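Local coordinates for protein 4-hydroxy-3-methylbut-2-enyl diphosphate reductase, apicoplast (Plasmodium falciparum, PDB 4N7B) that catalyses the reduction of (E)-4-hydroxy-3-methylbut-2-enyl diphosphate to isopentenyl and dimethylallyl diphosphate, the last step of the MEP pathway, using an iron-sulfur cluster, at residues I287-A292 and I309-T314; L432-G437 and N476-T481. All coordinates share one frame; numbering follows the deposited sequence.

Contact 1 (I287-A292 and I309-T314)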
loop_
_atom_site.group_PDB
_atom_site.type_symbol
_atom_site.label_atom_id
_atom_site.label_comp_id
_atom_site.label_asym_id
_atom_site.label_seq_id
_atom_site.Cartn_x
_atom_site.Cartn_y
_atom_site.Cartn_z
ATOM N N ILE A 287 13.640 -11.121 -17.772
ATOM C CA ILE A 287 13.433 -10.170 -16.685
ATOM C C ILE A 287 12.196 -10.531 -15.881
ATOM O O ILE A 287 11.145 -10.818 -16.449
ATOM C CB ILE A 287 13.200 -8.748 -17.236
ATOM C CG1 ILE A 287 14.385 -8.293 -18.091
ATOM C CG2 ILE A 287 12.969 -7.771 -16.103
ATOM C CD1 ILE A 287 15.448 -7.542 -17.307
ATOM N N LEU A 288 12.322 -10.509 -14.560
ATOM C CA LEU A 288 11.156 -10.565 -13.699
ATOM C C LEU A 288 11.233 -9.478 -12.653
ATOM O O LEU A 288 12.245 -9.344 -11.967
ATOM C CB LEU A 288 11.033 -11.909 -12.997
ATOM C CG LEU A 288 9.815 -11.996 -12.067
ATOM C CD1 LEU A 288 8.511 -11.895 -12.856
ATOM C CD2 LEU A 288 9.856 -13.285 -11.279
ATOM N N ILE A 289 10.149 -8.717 -12.529
ATOM C CA ILE A 289 10.061 -7.645 -11.546
ATOM C C ILE A 289 9.169 -8.024 -10.367
ATOM O O ILE A 289 8.042 -8.492 -10.555
ATOM C CB ILE A 289 9.502 -6.375 -12.188
ATOM C CG1 ILE A 289 10.399 -5.961 -13.360
ATOM C CG2 ILE A 289 9.408 -5.270 -11.163
ATOM C CD1 ILE A 289 9.911 -4.752 -14.128
ATOM N N TYR A 290 9.668 -7.815 -9.152
ATOM C CA TYR A 290 8.865 -8.049 -7.956
ATOM C C TYR A 290 8.112 -6.773 -7.600
ATOM O O TYR A 290 8.686 -5.683 -7.595
ATOM C CB TYR A 290 9.744 -8.491 -6.781
ATOM C CG TYR A 290 10.518 -9.763 -7.041
ATOM C CD1 TYR A 290 9.880 -10.915 -7.486
ATOM C CD2 TYR A 290 11.891 -9.811 -6.862
ATOM C CE1 TYR A 290 10.590 -12.078 -7.731
ATOM C CE2 TYR A 290 12.610 -10.973 -7.107
ATOM C CZ TYR A 290 11.957 -12.100 -7.542
ATOM O OH TYR A 290 12.679 -13.258 -7.782
ATOM N N SER A 291 6.829 -6.907 -7.291
ATOM C CA SER A 291 5.991 -5.743 -7.052
ATOM C C SER A 291 6.344 -5.027 -5.751
ATOM O O SER A 291 7.117 -5.527 -4.934
ATOM C CB SER A 291 4.521 -6.156 -6.998
ATOM O OG SER A 291 4.229 -6.772 -5.757
ATOM N N ALA A 292 5.740 -3.858 -5.559
ATOM C CA ALA A 292 5.975 -3.032 -4.384
ATOM C C ALA A 292 5.641 -3.728 -3.081
ATOM O O ALA A 292 6.204 -3.392 -2.040
ATOM C CB ALA A 292 5.169 -1.768 -4.500
ATOM N N ILE A 309 16.469 -12.434 -14.626
ATOM C CA ILE A 309 16.991 -11.151 -14.193
ATOM C C ILE A 309 16.032 -10.600 -13.168
ATOM O O ILE A 309 15.021 -9.997 -13.519
ATOM C CB ILE A 309 17.067 -10.111 -15.318
ATOM C CG1 ILE A 309 17.511 -10.742 -16.640
ATOM C CG2 ILE A 309 18.014 -8.990 -14.908
ATOM C CD1 ILE A 309 18.905 -11.289 -16.604
ATOM N N GLU A 310 16.344 -10.822 -11.900
ATOM C CA GLU A 310 15.509 -10.353 -10.812
ATOM C C GLU A 310 15.660 -8.855 -10.614
ATOM O O GLU A 310 16.751 -8.357 -10.339
ATOM C CB GLU A 310 15.886 -11.071 -9.529
ATOM C CG GLU A 310 15.553 -12.540 -9.536
ATOM C CD GLU A 310 15.997 -13.218 -8.263
ATOM O OE1 GLU A 310 17.155 -13.685 -8.224
ATOM O OE2 GLU A 310 15.194 -13.263 -7.298
ATOM N N ILE A 311 14.552 -8.140 -10.751
ATOM C CA ILE A 311 14.531 -6.708 -10.508
ATOM C C ILE A 311 13.488 -6.391 -9.442
ATOM O O ILE A 311 12.283 -6.446 -9.694
ATOM C CB ILE A 311 14.251 -5.931 -11.792
ATOM C CG1 ILE A 311 15.434 -6.114 -12.744
ATOM C CG2 ILE A 311 14.023 -4.454 -11.472
ATOM C CD1 ILE A 311 15.442 -5.163 -13.897
ATOM N N ASP A 312 13.971 -6.060 -8.250
ATOM C CA ASP A 312 13.135 -6.042 -7.062
ATOM C C ASP A 312 12.613 -4.648 -6.735
ATOM O O ASP A 312 13.350 -3.815 -6.216
ATOM C CB ASP A 312 13.928 -6.579 -5.876
ATOM C CG ASP A 312 13.072 -6.778 -4.646
ATOM O OD1 ASP A 312 11.862 -6.456 -4.682
ATOM O OD2 ASP A 312 13.614 -7.243 -3.626
ATOM N N ALA A 313 11.328 -4.417 -7.006
ATOM C CA ALA A 313 10.705 -3.112 -6.753
ATOM C C ALA A 313 9.933 -3.125 -5.452
ATOM O O ALA A 313 9.076 -2.261 -5.224
ATOM C CB ALA A 313 9.773 -2.713 -7.913
ATOM N N THR A 314 10.222 -4.105 -4.600
ATOM C CA THR A 314 9.646 -4.123 -3.257
ATOM C C THR A 314 9.873 -2.745 -2.676
ATOM O O THR A 314 10.977 -2.207 -2.758
ATOM C CB THR A 314 10.344 -5.137 -2.328
ATOM O OG1 THR A 314 10.057 -6.471 -2.746
ATOM C CG2 THR A 314 9.891 -4.961 -0.887
#
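Ile-309, which opens its strand, lies against Ile-287 of the neighbouring one: the CD1 methyl of Ile-287 reaches across to CB of Ile-309 at 3.6 Å, while the carbonyl O of Ile-309 receives the N-H of Leu-288. On the other face of the sheet Glu-310, with chi2 near 178°, runs out straight beyond CG until OE2 meets the hydroxyl of Tyr-290, OH to OE2 2.6 Å, a short bond donated by the hydroxyl. The oxygen is approached on its anti side, somewhat out of the carboxylate plane, and lies at the ring edge, the carboxylate standing upright to the ring at 89°. Helix 297-305 packs over this pair through Ala-303 and Arg-300. Ile-311 returns to the face of Ile-287 and Ile-289, where its CB runs alongside CG1 of Ile-289 and helix 232-247 covers both; its N binds Leu-288 O and its O binds Tyr-290 N. Asp-312 brings CB and CG to the edge of the tyrosine ring, with CG 3.9 Å from Tyr-290 CD2. Its OD2 forms a salt bridge with Arg-300, whereas Asp-312 OD1 accepts both N and OG1 of Thr-314, closing an Asx turn. Beyond the strand, Ala-313 N still holds Tyr-290 O at 3.0 Å, though less straight (139° at the hydrogen). The two segments thus stay paired toward Cys-315, a cluster ligand, and His-293, which probably binds the substrate; with Ala-292 close to the cluster, this is a parallel beta-alpha-beta unit whose carboxyl ends border the active site.

Contact 2 (L432-G437 and N476-T481)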
loop_
_atom_site.group_PDB
_atom_site.type_symbol
_atom_site.label_atom_id
_atom_site.label_comp_id
_atom_site.label_asym_id
_atom_site.label_seq_id
_atom_site.Cartn_x
_atom_site.Cartn_y
_atom_site.Cartn_z
ATOM N N LEU A 432 -19.736 14.119 3.456
ATOM C CA LEU A 432 -19.360 12.950 2.685
ATOM C C LEU A 432 -17.867 12.949 2.382
ATOM O O LEU A 432 -17.284 13.990 2.048
ATOM C CB LEU A 432 -20.126 12.937 1.368
ATOM C CG LEU A 432 -19.645 11.879 0.386
ATOM C CD1 LEU A 432 -20.127 10.501 0.834
ATOM C CD2 LEU A 432 -20.133 12.188 -1.017
ATOM N N THR A 433 -17.261 11.771 2.451
ATOM C CA THR A 433 -15.870 11.591 2.065
ATOM C C THR A 433 -15.807 10.740 0.792
ATOM O O THR A 433 -16.408 9.662 0.723
ATOM C CB THR A 433 -15.056 10.886 3.175
ATOM O OG1 THR A 433 -14.890 11.770 4.296
ATOM C CG2 THR A 433 -13.684 10.489 2.634
ATOM N N ILE A 434 -15.098 11.235 -0.216
ATOM C CA ILE A 434 -14.847 10.457 -1.424
ATOM C C ILE A 434 -13.385 10.095 -1.487
ATOM O O ILE A 434 -12.513 10.974 -1.470
ATOM C CB ILE A 434 -15.192 11.215 -2.703
ATOM C CG1 ILE A 434 -16.695 11.442 -2.792
ATOM C CG2 ILE A 434 -14.732 10.416 -3.922
ATOM C CD1 ILE A 434 -17.087 12.328 -3.934
ATOM N N VAL A 435 -13.115 8.798 -1.517
ATOM C CA VAL A 435 -11.761 8.323 -1.650
ATOM C C VAL A 435 -11.623 7.763 -3.037
ATOM O O VAL A 435 -12.378 6.872 -3.425
ATOM C CB VAL A 435 -11.427 7.219 -0.665
ATOM C CG1 VAL A 435 -9.999 6.744 -0.895
ATOM C CG2 VAL A 435 -11.614 7.712 0.756
ATOM N N VAL A 436 -10.659 8.288 -3.795
ATOM C CA VAL A 436 -10.449 7.802 -5.158
ATOM C C VAL A 436 -9.422 6.700 -5.125
ATOM O O VAL A 436 -8.324 6.862 -4.602
ATOM C CB VAL A 436 -10.029 8.922 -6.096
ATOM C CG1 VAL A 436 -9.937 8.418 -7.516
ATOM C CG2 VAL A 436 -11.030 10.066 -5.982
ATOM N N GLY A 437 -9.807 5.540 -5.626
ATOM C CA GLY A 437 -8.880 4.432 -5.650
ATOM C C GLY A 437 -9.555 3.123 -5.938
ATOM O O GLY A 437 -10.784 3.064 -6.140
ATOM N N ASN A 476 -23.313 19.232 1.068
ATOM C CA ASN A 476 -22.738 20.546 0.843
ATOM C C ASN A 476 -21.237 20.564 1.024
ATOM O O ASN A 476 -20.554 21.363 0.406
ATOM C CB ASN A 476 -23.387 21.551 1.795
ATOM C CG ASN A 476 -24.882 21.661 1.578
ATOM O OD1 ASN A 476 -25.356 21.702 0.442
ATOM N ND2 ASN A 476 -25.634 21.699 2.665
ATOM N N LYS A 477 -20.718 19.704 1.886
ATOM C CA LYS A 477 -19.276 19.651 2.083
ATOM C C LYS A 477 -18.721 18.254 1.870
ATOM O O LYS A 477 -19.158 17.287 2.490
ATOM C CB LYS A 477 -18.909 20.169 3.468
ATOM C CG LYS A 477 -19.544 21.520 3.772
ATOM C CD LYS A 477 -18.675 22.365 4.669
ATOM C CE LYS A 477 -19.495 23.437 5.377
ATOM N NZ LYS A 477 -20.462 24.120 4.464
ATOM N N ILE A 478 -17.736 18.176 0.989
ATOM C CA ILE A 478 -17.080 16.936 0.625
ATOM C C ILE A 478 -15.580 16.969 0.934
ATOM O O ILE A 478 -14.860 17.924 0.599
ATOM C CB ILE A 478 -17.255 16.694 -0.859
ATOM C CG1 ILE A 478 -18.727 16.533 -1.169
ATOM C CG2 ILE A 478 -16.438 15.498 -1.324
ATOM C CD1 ILE A 478 -19.033 16.572 -2.644
ATOM N N ALA A 479 -15.120 15.910 1.575
ATOM C CA ALA A 479 -13.713 15.680 1.805
ATOM C C ALA A 479 -13.228 14.791 0.655
ATOM O O ALA A 479 -13.762 13.686 0.465
ATOM C CB ALA A 479 -13.537 14.967 3.132
ATOM N N LEU A 480 -12.268 15.260 -0.148
ATOM C CA LEU A 480 -11.815 14.445 -1.279
ATOM C C LEU A 480 -10.349 14.071 -1.131
ATOM O O LEU A 480 -9.497 14.953 -1.003
ATOM C CB LEU A 480 -12.039 15.173 -2.598
ATOM C CG LEU A 480 -11.464 14.524 -3.856
ATOM C CD1 LEU A 480 -12.175 13.215 -4.199
ATOM C CD2 LEU A 480 -11.556 15.496 -5.031
ATOM N N THR A 481 -10.060 12.771 -1.107
ATOM C CA THR A 481 -8.682 12.309 -1.063
ATOM C C THR A 481 -8.472 11.106 -1.978
ATOM O O THR A 481 -9.371 10.726 -2.717
ATOM C CB THR A 481 -8.234 11.975 0.358
ATOM O OG1 THR A 481 -6.825 11.711 0.340
ATOM C CG2 THR A 481 -8.939 10.774 0.874
#
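Ile-434 and Leu-480 mark the tight part of this pairing of neighbouring parallel strands, both interior strands of a five-stranded parallel alpha/beta sheet in order 3-2-4-1-5. On the face carrying Leu-432, Ile-434, Ile-478 and Leu-480, the CD1 methyl of Leu-480 sits 3.8 Å from CG2 of Ile-434. The same methyl lies 3.8 Å from CG2 of Val-436, so it bridges two side chains of the adjacent strand. With CG of Leu-480 anti to the backbone N (chi1 173°), the branch swings back toward strand 432-436. CD1 of Ile-434 heads the other way, to CG2 of Ile-478 at 4.2 Å. Helix 488-499 closes over this layer, Phe-494 touching Ile-434 and Val-436, Val-495 touching Leu-480.

The opposite face is more lightly knit. OG1 of Thr-433 merely touches CB of Ala-479 at 3.7 Å; its hydrogen bond goes to Ser-451 OG. Further along, the side chains of Val-435 and Thr-481 lie side by side, their CG2 methyls 4.1 Å apart. Beyond it the carboxyl end of strand 432-436 leads toward Ser-441 and Asn-443, which by analogy with relatives probably bind the substrate.

The contact loosens toward the amino ends, where the bond from Leu-432 N to Lys-477 O is weak and the partly exposed Lys-477 carries its chain away from the other strand. There Asp-431 OD2 takes over, gripping the backbone N of both Asn-476 and Lys-477. From the next pair onward the backbone bonds are firm: Ala-479 N reaches Leu-432 O at 2.9 Å, and Ile-434 N approaches Ala-479 O almost head-on, with a C=O...N angle of 174°. Within these segments the last bond runs from Val-436 N to Thr-481 O, 3.0 Å.

Overall arrangement
The two contacts illustrate how one local design can be used twice in a chain: each pairs neighbouring parallel strands, yet in separate sheets. Contact 1 comes first and closes before contact 2 opens; it belongs to the four-stranded sheet with 309-312 at its edge, whereas contact 2 lies inside the five-stranded sheet. Their centres are 34 Å apart on opposite sides of the chain's centre, and their nearest atoms remain about 15 Å from each other. The iron-sulfur cluster lies about 5 Å from the side chain of Ala-292 in contact 1 and about 13 Å from that of Thr-481 in contact 2, consistent with a catalytic site assembled from several sheets.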